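Local coordinates for anopheles Plasmodium-responsive Leucine-rich repeat protein 1B (Anopheles gambiae, PDB 4XGO) that probably takes part in mosquito immunity to Plasmodium by partnering LRIM1, and is represented here by its leucine-rich repeat domain, at residues A[193-196]-A[197-200]. Numbering follows the deposited sequence.
Sequences TDTA and WLLN. With PO4 (phosphate ion), chain E.
Trp-197 folds its indole back against Asp-194 and Thr-195, the ring face under Thr-195 and the NE1 edge toward Asp-194 O, on the loop that leads from strand 184-186 to strand 206-208 of the leucine-rich repeat solenoid. The fold-back depends on its first torsion: CG sits between the backbone N and the carbonyl carbon (chi1 52°), which sends the ring toward the residues that precede it. There NE1 donates to Asp-194 O at 2.9 Å through a bent bond, with 139° at the hydrogen, and the acceptor lies somewhat out of the indole plane. Thr-195 CA rests over the face of the five-membered ring, 4.0 Å from its centroid, a CH-pi contact; Leu-198 CG also lies above an indole face, displaced toward the rim. Asp-194 OD1 comes to the ring edge at CD1, and the carboxylate is turned steeply to the indole, the planes 74° apart. The other oxygen, OD2, accepts from Ala-196 N at 3.2 Å and closes an Asx turn leading into the 3-10 segment; the donor stands above the carboxylate plane. Two i-to-i+3 backbone bonds then build the 3-10 turns, Leu-198 N to Thr-195 O and Leu-199 N to Ala-196 O. Trp-197 is buried, touching Leu-187 and Leu-209, in the loops just after strands 184-186 and 206-208, while Leu-198 reaches Phe-222 in the loop between strands 206-208 and 230-232. Thr-195 OG1 is hydrogen-bonded to His-221 as well as to the phosphate, which probably comes from the crystallisation liquor and also bonds to Thr-218 OG1. Thr-195 grips it twice: backbone N donates to PO4 O4 at 2.9 Å, and OG1 donates to PO4 O2 at an unusually short 2.5 Å, a length that is doubtful.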
loop_
_atom_site.group_PDB
_atom_site.type_symbol
_atom_site.label_atom_id
_atom_site.label_comp_id
_atom_site.label_asym_id
_atom_site.label_seq_id
_atom_site.Cartn_x
_atom_site.Cartn_y
_atom_site.Cartn_z
ATOM N N THR A 193 11.218 23.873 -15.064
ATOM C CA THR A 193 12.382 24.360 -15.799
ATOM C C THR A 193 12.695 25.833 -15.508
ATOM O O THR A 193 13.672 26.385 -16.043
ATOM C CB THR A 193 12.199 24.165 -17.323
ATOM O OG1 THR A 193 11.005 24.817 -17.742
ATOM C CG2 THR A 193 12.110 22.688 -17.671
ATOM N N ASP A 194 11.887 26.488 -14.684
ATOM C CA ASP A 194 12.171 27.877 -14.323
ATOM C C ASP A 194 11.782 28.127 -12.889
ATOM O O ASP A 194 11.043 27.325 -12.291
ATOM C CB ASP A 194 11.411 28.847 -15.246
ATOM C CG ASP A 194 10.018 29.183 -14.715
ATOM O OD1 ASP A 194 9.196 28.256 -14.544
ATOM O OD2 ASP A 194 9.768 30.371 -14.412
ATOM N N THR A 195 12.257 29.251 -12.354
ATOM C CA THR A 195 11.988 29.646 -10.979
ATOM C C THR A 195 11.550 31.106 -10.832
ATOM O O THR A 195 11.588 31.642 -9.727
ATOM C CB THR A 195 13.220 29.436 -10.059
ATOM O OG1 THR A 195 14.246 30.392 -10.372
ATOM C CG2 THR A 195 13.760 28.017 -10.159
ATOM N N ALA A 196 11.118 31.757 -11.913
ATOM C CA ALA A 196 10.748 33.177 -11.836
ATOM C C ALA A 196 9.592 33.406 -10.866
ATOM O O ALA A 196 9.480 34.466 -10.263
ATOM C CB ALA A 196 10.415 33.726 -13.223
ATOM N N TRP A 197 8.751 32.383 -10.721
ATOM C CA TRP A 197 7.609 32.397 -9.817
ATOM C C TRP A 197 8.010 32.565 -8.339
ATOM O O TRP A 197 7.185 32.993 -7.538
ATOM C CB TRP A 197 6.746 31.127 -10.049
ATOM C CG TRP A 197 7.539 29.863 -10.000
ATOM C CD1 TRP A 197 8.108 29.184 -11.053
ATOM C CD2 TRP A 197 7.910 29.146 -8.819
ATOM N NE1 TRP A 197 8.799 28.078 -10.587
ATOM C CE2 TRP A 197 8.691 28.036 -9.226
ATOM C CE3 TRP A 197 7.652 29.326 -7.458
ATOM C CZ2 TRP A 197 9.212 27.126 -8.320
ATOM C CZ3 TRP A 197 8.185 28.406 -6.555
ATOM C CH2 TRP A 197 8.950 27.330 -6.996
ATOM N N LEU A 198 9.264 32.250 -7.976
ATOM C CA LEU A 198 9.751 32.451 -6.598
ATOM C C LEU A 198 9.625 33.881 -6.112
ATOM O O LEU A 198 9.484 34.122 -4.907
ATOM C CB LEU A 198 11.213 32.010 -6.434
ATOM C CG LEU A 198 11.501 30.512 -6.398
ATOM C CD1 LEU A 198 13.002 30.268 -6.481
ATOM C CD2 LEU A 198 10.931 29.894 -5.131
ATOM N N LEU A 199 9.695 34.829 -7.040
ATOM C CA LEU A 199 9.547 36.252 -6.709
ATOM C C LEU A 199 8.222 36.607 -6.022
ATOM O O LEU A 199 8.134 37.641 -5.348
ATOM C CB LEU A 199 9.719 37.101 -7.976
ATOM C CG LEU A 199 11.153 37.177 -8.508
ATOM C CD1 LEU A 199 11.156 37.687 -9.941
ATOM C CD2 LEU A 199 12.023 38.062 -7.631
ATOM N N ASN A 200 7.200 35.765 -6.194
ATOM C CA ASN A 200 5.876 36.000 -5.606
ATOM C C ASN A 200 5.683 35.415 -4.197
ATOM O O ASN A 200 4.586 35.546 -3.619
ATOM C CB ASN A 200 4.788 35.443 -6.524
ATOM C CG ASN A 200 4.761 36.107 -7.883
ATOM O OD1 ASN A 200 5.177 37.252 -8.048
ATOM N ND2 ASN A 200 4.256 35.385 -8.872
HETATM P P PO4 E . 15.758 29.857 -13.503
HETATM O O1 PO4 E . 16.812 30.482 -14.414
HETATM O O2 PO4 E . 16.088 30.160 -12.066
HETATM O O3 PO4 E . 15.745 28.364 -13.777
HETATM O O4 PO4 E . 14.395 30.443 -13.833
#